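Local coordinates for WGR domain-containing protein (Bacteroides fragilis, PDB 2RA8) that is of unknown function but joins a WGR domain to a leucine-rich-repeat domain, a combination that suggests, without proving, a part in binding other macromolecules, at residues 8-13 / 109-114; 123-128 / 160-165; 167-172 / 190-195; 180-185 / 200-205. One frame throughout, in Å; residues are numbered along the deposited sequence.

Contact 1: residues 8-13 / 109-114; sequences QDFKSQ and LKQITI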
# COMPACT_ATOMS: atom_id res chain seq x y z
N GLN A 8 8.59 11.87 12.93
CA GLN A 8 7.72 12.93 12.41
C GLN A 8 7.93 13.31 10.96
O GLN A 8 9.03 13.68 10.55
CB GLN A 8 7.89 14.21 13.22
CG GLN A 8 7.27 14.24 14.60
CD GLN A 8 7.61 15.52 15.33
OE1 GLN A 8 8.78 15.80 15.59
NE2 GLN A 8 6.60 16.33 15.64
N ASP A 9 6.87 13.21 10.16
CA ASP A 9 6.92 13.65 8.77
C ASP A 9 5.54 14.16 8.42
O ASP A 9 4.72 14.37 9.33
CB ASP A 9 7.42 12.53 7.81
CG ASP A 9 6.45 11.37 7.67
OD1 ASP A 9 5.37 11.38 8.28
OD2 ASP A 9 6.80 10.43 6.93
N PHE A 10 5.25 14.39 7.14
CA PHE A 10 3.94 14.90 6.76
C PHE A 10 2.78 14.04 7.25
O PHE A 10 1.70 14.55 7.56
CB PHE A 10 3.82 15.03 5.22
CG PHE A 10 4.55 16.21 4.63
CD1 PHE A 10 4.18 17.52 4.96
CD2 PHE A 10 5.57 16.02 3.70
CE1 PHE A 10 4.82 18.61 4.36
CE2 PHE A 10 6.22 17.11 3.10
CZ PHE A 10 5.83 18.41 3.44
N LYS A 11 2.99 12.73 7.34
CA LYS A 11 1.92 11.81 7.75
C LYS A 11 1.98 11.23 9.15
O LYS A 11 0.94 11.01 9.77
CB LYS A 11 1.81 10.68 6.74
N SER A 12 3.19 10.98 9.66
CA SER A 12 3.35 10.41 11.00
C SER A 12 3.85 11.37 12.03
O SER A 12 4.81 12.11 11.80
CB SER A 12 4.31 9.22 10.96
OG SER A 12 3.82 8.20 10.10
N GLN A 13 3.21 11.35 13.19
CA GLN A 13 3.59 12.20 14.32
C GLN A 13 3.44 11.25 15.49
O GLN A 13 2.43 11.24 16.18
CB GLN A 13 2.62 13.38 14.45
CG GLN A 13 2.62 14.32 13.24
CD GLN A 13 3.87 15.21 13.20
OE1 GLN A 13 4.52 15.35 12.17
NE2 GLN A 13 4.18 15.82 14.34
N LEU A 109 0.63 23.92 13.87
CA LEU A 109 1.19 22.99 12.90
C LEU A 109 2.38 23.55 12.18
O LEU A 109 2.42 24.73 11.85
CB LEU A 109 0.16 22.60 11.85
CG LEU A 109 -1.08 21.88 12.36
CD1 LEU A 109 -2.00 21.62 11.17
CD2 LEU A 109 -0.70 20.57 13.05
N LYS A 110 3.36 22.69 11.91
CA LYS A 110 4.56 23.10 11.20
C LYS A 110 4.48 22.63 9.77
O LYS A 110 5.09 23.22 8.87
CB LYS A 110 5.80 22.51 11.87
CG LYS A 110 7.01 23.40 11.79
CD LYS A 110 6.97 24.48 12.85
CE LYS A 110 7.36 23.92 14.21
NZ LYS A 110 7.32 24.97 15.26
N GLN A 111 3.73 21.55 9.54
CA GLN A 111 3.56 21.01 8.20
C GLN A 111 2.12 20.83 7.87
O GLN A 111 1.32 20.46 8.74
CB GLN A 111 4.28 19.66 8.05
CG GLN A 111 5.79 19.77 8.03
CD GLN A 111 6.41 19.81 9.41
OE1 GLN A 111 7.50 20.37 9.60
NE2 GLN A 111 5.74 19.21 10.38
N ILE A 112 1.77 21.07 6.61
CA ILE A 112 0.41 20.93 6.15
C ILE A 112 0.34 20.20 4.83
O ILE A 112 1.18 20.41 3.94
CB ILE A 112 -0.31 22.32 6.06
CG1 ILE A 112 -1.77 22.12 5.65
CG2 ILE A 112 0.41 23.24 5.06
CD1 ILE A 112 -2.63 23.37 5.82
N THR A 113 -0.65 19.32 4.70
CA THR A 113 -0.88 18.54 3.49
C THR A 113 -2.27 18.91 2.98
O THR A 113 -3.23 18.93 3.74
CB THR A 113 -0.83 17.02 3.78
OG1 THR A 113 0.51 16.63 4.13
CG2 THR A 113 -1.28 16.22 2.57
N ILE A 114 -2.38 19.37 1.74
CA ILE A 114 -3.62 19.69 0.99
C ILE A 114 -4.04 18.49 0.14
O ILE A 114 -3.28 18.06 -0.74
CB ILE A 114 -3.47 20.90 0.09
CG1 ILE A 114 -2.95 22.09 0.95
CG2 ILE A 114 -4.85 21.23 -0.63
CD1 ILE A 114 -3.83 22.42 2.20
O HOH W 1 0.94 17.22 6.76
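Thr-113 OG1 donates its hydrogen to a bound water, with 2.7 Å between Thr-113 OG1 and the water oxygen. The same water passes a hydrogen on to Phe-10 O, 2.9 Å from the water oxygen to that carbonyl. This bridge is the polar link between the hairpin loop 8-13 of the WGR domain and strand 111-114, since no direct hydrogen bond spans the two segments. The ring of Phe-10 supplies the apolar part. Its CD1 lies 3.8 Å from Gln-111 CB, and its CE1 is 4.0 Å from Gln-111 CG, so CD1 and CE1 meet the glutamine methylenes obliquely. The two side chains run at about a right angle, and the ring and amide planes are 80° apart. A bend in the glutamine chain at chi2 (84°) leaves these methylenes, rather than the amide, against the ring. Phe-10 CB also approaches Thr-113 OG1, at 3.8 Å. The loop that presents the ring is braced by Asp-9. Lys-11 N comes to Asp-9 OD1 at 2.9 Å from above the carboxylate plane, 55° out of it, which makes an Asx turn; Ser-12 N reaches Asp-9 OD1 at 2.6 Å with a nearly straight N-H and widens this to an Asx motif. On the next strand, Phe-145 of 143-146 packs on Thr-113. Ser-12, farther round the hairpin, packs on Glu-152 of the second subunit. Between these segments the contact is small, one ring plus one water bridge, presented by a loop that Asp-9 holds from within.

Contact 2: residues 123-128 / 160-165; sequences DCSDIA and EQVDLS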
# COMPACT_ATOMS: atom_id res chain seq x y z
N ASP A 123 -10.31 23.10 -10.30
CA ASP A 123 -8.87 23.09 -10.05
C ASP A 123 -8.75 23.49 -8.60
O ASP A 123 -9.76 23.58 -7.91
CB ASP A 123 -8.12 24.08 -10.96
CG ASP A 123 -8.73 25.48 -10.97
OD1 ASP A 123 -9.31 25.90 -9.95
OD2 ASP A 123 -8.60 26.17 -12.01
N CYS A 124 -7.54 23.74 -8.12
CA CYS A 124 -7.41 24.10 -6.71
C CYS A 124 -7.30 25.58 -6.48
O CYS A 124 -6.66 26.03 -5.52
CB CYS A 124 -6.20 23.39 -6.10
SG CYS A 124 -4.69 23.57 -7.07
N SER A 125 -7.94 26.36 -7.35
CA SER A 125 -7.92 27.83 -7.26
C SER A 125 -8.39 28.42 -5.95
O SER A 125 -7.82 29.40 -5.47
CB SER A 125 -8.75 28.43 -8.39
OG SER A 125 -7.91 29.11 -9.30
N ASP A 126 -9.45 27.84 -5.38
CA ASP A 126 -9.99 28.33 -4.11
C ASP A 126 -8.98 28.21 -3.02
O ASP A 126 -8.86 29.09 -2.16
CB ASP A 126 -11.23 27.52 -3.72
CG ASP A 126 -12.49 28.01 -4.40
OD1 ASP A 126 -12.44 28.28 -5.62
OD2 ASP A 126 -13.53 28.11 -3.71
N ILE A 127 -8.24 27.10 -3.04
CA ILE A 127 -7.22 26.83 -2.04
C ILE A 127 -6.06 27.79 -2.21
O ILE A 127 -5.63 28.43 -1.25
CB ILE A 127 -6.73 25.38 -2.17
CG1 ILE A 127 -7.94 24.42 -2.28
CG2 ILE A 127 -5.85 25.02 -0.98
CD1 ILE A 127 -8.90 24.47 -1.10
N ALA A 128 -5.56 27.92 -3.43
CA ALA A 128 -4.45 28.83 -3.67
C ALA A 128 -4.85 30.25 -3.31
O ALA A 128 -4.10 30.96 -2.64
CB ALA A 128 -4.02 28.76 -5.12
N GLU A 160 -5.84 18.67 -11.14
CA GLU A 160 -5.81 20.00 -11.75
C GLU A 160 -5.19 21.04 -10.84
O GLU A 160 -5.81 21.53 -9.90
CB GLU A 160 -7.23 20.46 -12.12
CG GLU A 160 -7.91 19.58 -13.16
CD GLU A 160 -7.02 19.34 -14.37
OE1 GLU A 160 -6.48 20.32 -14.92
OE2 GLU A 160 -6.87 18.16 -14.77
N GLN A 161 -3.95 21.40 -11.15
CA GLN A 161 -3.23 22.39 -10.37
C GLN A 161 -3.43 23.79 -10.90
O GLN A 161 -4.20 24.00 -11.84
CB GLN A 161 -1.73 22.05 -10.36
CG GLN A 161 -1.43 20.64 -9.84
CD GLN A 161 -1.66 20.50 -8.34
OE1 GLN A 161 -2.52 21.17 -7.78
NE2 GLN A 161 -0.90 19.62 -7.71
N VAL A 162 -2.75 24.76 -10.29
CA VAL A 162 -2.83 26.15 -10.71
C VAL A 162 -1.47 26.74 -10.49
O VAL A 162 -0.54 26.02 -10.12
CB VAL A 162 -3.84 26.95 -9.85
CG1 VAL A 162 -5.26 26.42 -10.06
CG2 VAL A 162 -3.46 26.84 -8.39
N ASP A 163 -1.31 28.03 -10.72
CA ASP A 163 -0.02 28.66 -10.48
C ASP A 163 0.13 28.72 -8.98
O ASP A 163 -0.65 29.39 -8.30
CB ASP A 163 0.00 30.06 -11.08
CG ASP A 163 1.24 30.85 -10.70
OD1 ASP A 163 2.28 30.23 -10.42
OD2 ASP A 163 1.16 32.09 -10.70
N LEU A 164 1.11 28.01 -8.43
CA LEU A 164 1.29 28.03 -6.98
C LEU A 164 2.34 29.02 -6.52
O LEU A 164 2.66 29.08 -5.33
CB LEU A 164 1.67 26.63 -6.45
CG LEU A 164 0.65 25.48 -6.57
CD1 LEU A 164 1.20 24.24 -5.85
CD2 LEU A 164 -0.68 25.89 -5.96
N SER A 165 2.88 29.81 -7.43
CA SER A 165 3.90 30.78 -7.01
C SER A 165 3.38 31.72 -5.94
O SER A 165 4.11 32.10 -5.03
CB SER A 165 4.40 31.59 -8.21
OG SER A 165 5.44 32.47 -7.81
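In the leucine-rich-repeat part of the chain, the turn entering helix 125-132 packs against the loop that leads to helix 165-169, and Val-162 of that loop sets both its methyls against the turn and the first residues of the helix. Val-162 CG1 meets the carboxylate carbon of Asp-123, 3.7 Å from CG1 to Asp-123 CG, in a crossing near a right angle. Val-162 CG2 packs on the helix itself, 3.8 Å from Ala-128 CB, and also touches Cys-124 SG, 3.7 Å from that CG2. The sulfur has a polar neighbour too: Cys-124 SG approaches Gln-161 OE1 to 3.3 Å. OE1 also takes a weak bond from Trp-146 NE1, while Gln-161 NE2 donates to Gly-181 O. Between the backbones, Cys-124 N makes a weak hydrogen bond to Glu-160 O (3.3 Å between N and O, N-H...O angle 126°). Cys-124 is the N-cap of helix 125-132, and just before it Asp-123 makes an Asx turn. Its CG is set between its backbone N and carbonyl carbon (chi1 49°), which curls OD1 back over its own chain to accept from Ser-125 N, 3.0 Å from N to OD1. The donor comes from above the carboxylate plane, 49° out of it. In the other segment Ser-165 N bonds to Asp-163 OD1 at 3.1 Å, capping the turn that leads into helix 165-169. Inward from this seam stands strand 143-146, whose Trp-146 is packed by Cys-124, Ile-127 and Leu-164 alike, while Ile-127 extends the same core across to Leu-96 and Met-97 of helix 96-102.

Contact 3: residues 167-172 / 190-195; sequences VLDAMP and KPRPNL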
# COMPACT_ATOMS: atom_id res chain seq x y z
N VAL A 167 1.21 31.08 -3.65
CA VAL A 167 1.07 30.31 -2.42
C VAL A 167 2.42 30.17 -1.77
O VAL A 167 2.56 30.32 -0.56
CB VAL A 167 0.46 28.92 -2.69
CG1 VAL A 167 0.51 28.07 -1.43
CG2 VAL A 167 -0.99 29.07 -3.15
N LEU A 168 3.44 29.88 -2.58
CA LEU A 168 4.78 29.75 -2.05
C LEU A 168 5.26 31.09 -1.53
O LEU A 168 6.02 31.15 -0.56
CB LEU A 168 5.74 29.23 -3.14
CG LEU A 168 5.37 27.85 -3.75
CD1 LEU A 168 6.40 27.48 -4.80
CD2 LEU A 168 5.30 26.78 -2.66
N ASP A 169 4.81 32.18 -2.15
CA ASP A 169 5.21 33.52 -1.70
C ASP A 169 4.61 33.86 -0.36
O ASP A 169 5.19 34.62 0.41
CB ASP A 169 4.79 34.60 -2.72
CG ASP A 169 5.53 34.48 -4.05
OD1 ASP A 169 6.56 33.77 -4.12
OD2 ASP A 169 5.09 35.12 -5.03
N ALA A 170 3.44 33.30 -0.07
CA ALA A 170 2.75 33.52 1.21
C ALA A 170 3.31 32.64 2.34
O ALA A 170 2.92 32.78 3.50
CB ALA A 170 1.24 33.25 1.05
N MSE A 171 4.24 31.75 2.01
CA MSE A 171 4.85 30.88 3.01
C MSE A 171 6.34 31.01 2.92
O MSE A 171 7.03 30.12 2.44
CB MSE A 171 4.44 29.42 2.75
CG MSE A 171 2.94 29.24 2.88
SE MSE A 171 2.43 27.34 2.85
CE MSE A 171 0.73 27.51 1.99
N PRO A 172 6.88 32.14 3.39
CA PRO A 172 8.32 32.37 3.33
C PRO A 172 9.19 31.48 4.19
O PRO A 172 10.40 31.43 4.00
CB PRO A 172 8.45 33.85 3.67
CG PRO A 172 7.31 34.08 4.63
CD PRO A 172 6.17 33.30 3.99
N LYS A 190 11.39 32.67 -9.30
CA LYS A 190 11.80 33.65 -8.30
C LYS A 190 12.86 33.07 -7.42
O LYS A 190 13.08 31.86 -7.39
CB LYS A 190 10.60 34.05 -7.43
CG LYS A 190 9.44 34.64 -8.21
CD LYS A 190 8.17 34.76 -7.37
CE LYS A 190 7.08 35.46 -8.17
NZ LYS A 190 5.76 35.50 -7.48
N PRO A 191 13.59 33.94 -6.71
CA PRO A 191 14.61 33.35 -5.85
C PRO A 191 13.90 32.81 -4.63
O PRO A 191 13.03 33.48 -4.06
CB PRO A 191 15.54 34.52 -5.55
CG PRO A 191 14.66 35.73 -5.70
CD PRO A 191 13.81 35.39 -6.89
N ARG A 192 14.23 31.59 -4.24
CA ARG A 192 13.61 30.98 -3.07
C ARG A 192 14.65 30.31 -2.24
O ARG A 192 14.74 29.09 -2.18
CB ARG A 192 12.55 29.96 -3.49
CG ARG A 192 11.39 30.58 -4.23
CD ARG A 192 10.32 29.53 -4.48
NE ARG A 192 9.33 29.98 -5.44
CZ ARG A 192 8.44 30.94 -5.22
NH1 ARG A 192 7.58 31.26 -6.18
NH2 ARG A 192 8.42 31.58 -4.06
N PRO A 193 15.48 31.12 -1.57
CA PRO A 193 16.53 30.56 -0.72
C PRO A 193 15.99 29.81 0.48
O PRO A 193 16.74 29.13 1.18
CB PRO A 193 17.35 31.79 -0.34
CG PRO A 193 16.32 32.88 -0.29
CD PRO A 193 15.51 32.59 -1.54
N ASN A 194 14.69 29.94 0.73
CA ASN A 194 14.09 29.25 1.87
C ASN A 194 13.95 27.76 1.66
O ASN A 194 14.05 26.99 2.62
CB ASN A 194 12.71 29.86 2.21
CG ASN A 194 11.73 29.79 1.04
OD1 ASN A 194 10.65 29.19 1.14
ND2 ASN A 194 12.08 30.43 -0.07
N LEU A 195 13.74 27.34 0.42
CA LEU A 195 13.55 25.91 0.11
C LEU A 195 14.77 25.02 0.25
O LEU A 195 15.83 25.29 -0.32
CB LEU A 195 13.01 25.74 -1.33
CG LEU A 195 11.53 26.02 -1.65
CD1 LEU A 195 11.18 27.44 -1.30
CD2 LEU A 195 11.29 25.78 -3.14
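Asp-169 has CG anti to its carbonyl carbon (chi1 -66°), which swings the carboxylate out from the helix that starts at Ser-165 toward Lys-190 and Arg-192, whose chains reach back to it almost fully extended, the lysine all the way beyond CG and the arginine from CG to NE. The two oxygens then divide the cations. OD2 takes the lysine through its syn lone pair, Asp-169 OD2 to Lys-190 NZ measuring 2.6 Å. OD1 takes the arginine: Arg-192 NH2 lies 2.9 Å from Asp-169 OD1, with an N-H...O angle of 164° and the oxygen close to the guanidinium plane. A second, weak bond runs from Arg-192 NH1 to Asp-169 OD1, at 3.4 Å. Carboxylate and guanidinium planes are 36° apart, so the pair is skewed rather than coplanar. Leu-168 CB, 3.7 Å from Arg-192 NH2, and, more loosely, Lys-190 CB flank the two opposite faces of the guanidinium near its rim. Both cations have second partners, Lys-190 NZ bonding to Ser-165 OG and Arg-192 NH1 to Ile-187 O. Two positive groups so near Asp-169 probably favour its charged form. Farther along both segments, Pro-172 O comes within 3.3 Å of Asn-194 CB, where a type I turn from Arg-192 to Leu-195 redirects the chain toward strand 197-201. This is a salt-bridge network tying a short helix of the leucine-rich-repeat solenoid to the loop running into a strand of its parallel sheet.

Contact 4: residues 180-185 / 200-205; sequences KGTNNL and IISGGL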
# COMPACT_ATOMS: atom_id res chain seq x y z
N LYS A 180 2.15 16.90 -5.83
CA LYS A 180 1.75 15.73 -6.60
C LYS A 180 0.69 16.17 -7.57
O LYS A 180 -0.30 16.76 -7.16
CB LYS A 180 1.19 14.64 -5.67
CG LYS A 180 0.70 13.39 -6.38
CD LYS A 180 0.27 12.33 -5.36
CE LYS A 180 -0.33 11.12 -6.06
NZ LYS A 180 -0.59 10.00 -5.12
N GLY A 181 0.89 15.89 -8.86
CA GLY A 181 -0.05 16.30 -9.89
C GLY A 181 0.58 17.51 -10.57
O GLY A 181 1.02 18.43 -9.88
N THR A 182 0.62 17.53 -11.90
CA THR A 182 1.26 18.65 -12.59
C THR A 182 0.50 19.35 -13.69
O THR A 182 1.04 20.27 -14.32
CB THR A 182 2.62 18.20 -13.15
OG1 THR A 182 2.44 17.00 -13.92
CG2 THR A 182 3.60 17.92 -12.01
N ASN A 183 -0.74 18.95 -13.94
CA ASN A 183 -1.54 19.61 -14.97
C ASN A 183 -1.72 21.09 -14.65
O ASN A 183 -2.30 21.44 -13.62
CB ASN A 183 -2.94 18.97 -15.08
CG ASN A 183 -2.90 17.56 -15.66
OD1 ASN A 183 -3.93 16.88 -15.72
ND2 ASN A 183 -1.73 17.13 -16.11
N ASN A 184 -1.23 21.95 -15.54
CA ASN A 184 -1.35 23.40 -15.37
C ASN A 184 -0.67 23.90 -14.11
O ASN A 184 -1.09 24.89 -13.52
CB ASN A 184 -2.83 23.81 -15.31
CG ASN A 184 -3.56 23.56 -16.62
OD1 ASN A 184 -4.72 23.12 -16.62
ND2 ASN A 184 -2.90 23.84 -17.74
N LEU A 185 0.40 23.22 -13.70
CA LEU A 185 1.13 23.61 -12.51
C LEU A 185 2.24 24.58 -12.81
O LEU A 185 2.84 24.53 -13.88
CB LEU A 185 1.73 22.37 -11.82
CG LEU A 185 2.78 22.63 -10.73
CD1 LEU A 185 2.13 23.34 -9.54
CD2 LEU A 185 3.40 21.32 -10.27
N ILE A 200 8.63 16.79 -6.83
CA ILE A 200 7.42 16.89 -7.62
C ILE A 200 7.09 15.53 -8.19
O ILE A 200 7.91 14.92 -8.88
CB ILE A 200 7.58 17.94 -8.74
CG1 ILE A 200 7.92 19.31 -8.13
CG2 ILE A 200 6.29 18.02 -9.55
CD1 ILE A 200 8.15 20.41 -9.15
N ILE A 201 5.90 15.04 -7.87
CA ILE A 201 5.42 13.74 -8.33
C ILE A 201 4.49 14.02 -9.49
O ILE A 201 3.51 14.76 -9.35
CB ILE A 201 4.67 13.02 -7.20
CG1 ILE A 201 5.62 12.83 -6.01
CG2 ILE A 201 4.17 11.65 -7.66
CD1 ILE A 201 4.92 12.48 -4.71
N SER A 202 4.69 13.36 -10.60
CA SER A 202 3.99 13.70 -11.84
C SER A 202 3.79 12.44 -12.63
O SER A 202 4.70 11.55 -12.65
CB SER A 202 4.86 14.62 -12.65
OG SER A 202 4.24 15.08 -13.80
N GLY A 203 2.69 12.42 -13.42
CA GLY A 203 2.51 11.34 -14.45
C GLY A 203 3.08 11.76 -15.81
O GLY A 203 3.22 10.98 -16.72
N GLY A 204 3.52 13.00 -15.93
CA GLY A 204 4.25 13.39 -17.08
C GLY A 204 4.67 14.83 -16.83
O GLY A 204 3.87 15.75 -16.92
N LEU A 205 5.95 15.05 -16.68
CA LEU A 205 6.33 16.37 -16.14
C LEU A 205 6.52 17.36 -17.30
O LEU A 205 7.38 17.16 -18.16
CB LEU A 205 7.56 16.29 -15.23
CG LEU A 205 8.02 17.62 -14.54
CD1 LEU A 205 7.38 17.86 -13.14
CD2 LEU A 205 9.61 17.43 -14.36
O HOH W 2 0.58 14.42 -13.24
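Gly-181 N donates to Ile-201 O, with 2.9 Å between them and an N-H...O angle of 165°. Lys-180 CA adds a CA-H...O contact to Ile-201 O at 3.4 Å, so one carbonyl is met twice by the neighbouring chain. The side chains of Lys-180 and Ile-201 share one face of the sheet, Lys-180 CG passing 4.1 Å from Ile-201 CB. One residue on, Thr-182 works from both branches. Its hydroxyl meets the serine hydroxyl, Thr-182 OG1 to Ser-202 OG being 2.6 Å, a hydrogen bond in which either could be the donor. Its methyl turns to the apolar side, with Thr-182 CG2 3.6 Å from Ile-200 CG2 and 3.9 Å from Leu-205 CD1. The chi1 of 52°, placing OG1 between backbone N and carbonyl carbon, splits the two branches in this way. The bridge between Lys-180 and Ile-201 is parallel, as between successive strands of a leucine-rich-repeat solenoid, here 176-180 and 197-201 at the point where both pass into loops. Gly-181 makes that exit at a positive phi of 103°, with backbone angles at which a CB would jam against the carbonyl O of Lys-180. Ser-202 is positioned by an ST turn, its OG accepting from Gly-204 N at 3.1 Å. A water accepts from Gly-203 N, 2.9 Å from N to the water oxygen, and shares a longer hydrogen bond, its direction not settled, with Thr-182 OG1. Farther out, Ile-201 packs on Tyr-227 of strand 223-227, Ile-200 on Val-209 of helix 207-215, and Leu-205 on Val-210 of that helix.

From the N terminus, contact 1 closes the longest loop, bringing the WGR hairpin at 8-13 back onto strand 111-114 of the parallel sheet. Contact 2 follows in series, joining the start of helix 125-132 to the loop 160-165; it touches contact 1 where Ile-127 packs on Ile-114. Contacts 3 and 4 come next and cross, since 180-185 falls within the loop closed by 167-172 and 190-195, while 200-205 lies beyond it. Contact 3 ties helix 165-169 to the loop before strand 197-201; contact 4 ties the ends of neighbouring strands 176-180 and 197-201. Contact 2 meets contact 3 through Ala-128 on Val-167, and contact 4 through the Gln-161 N to Asn-183 O backbone bond.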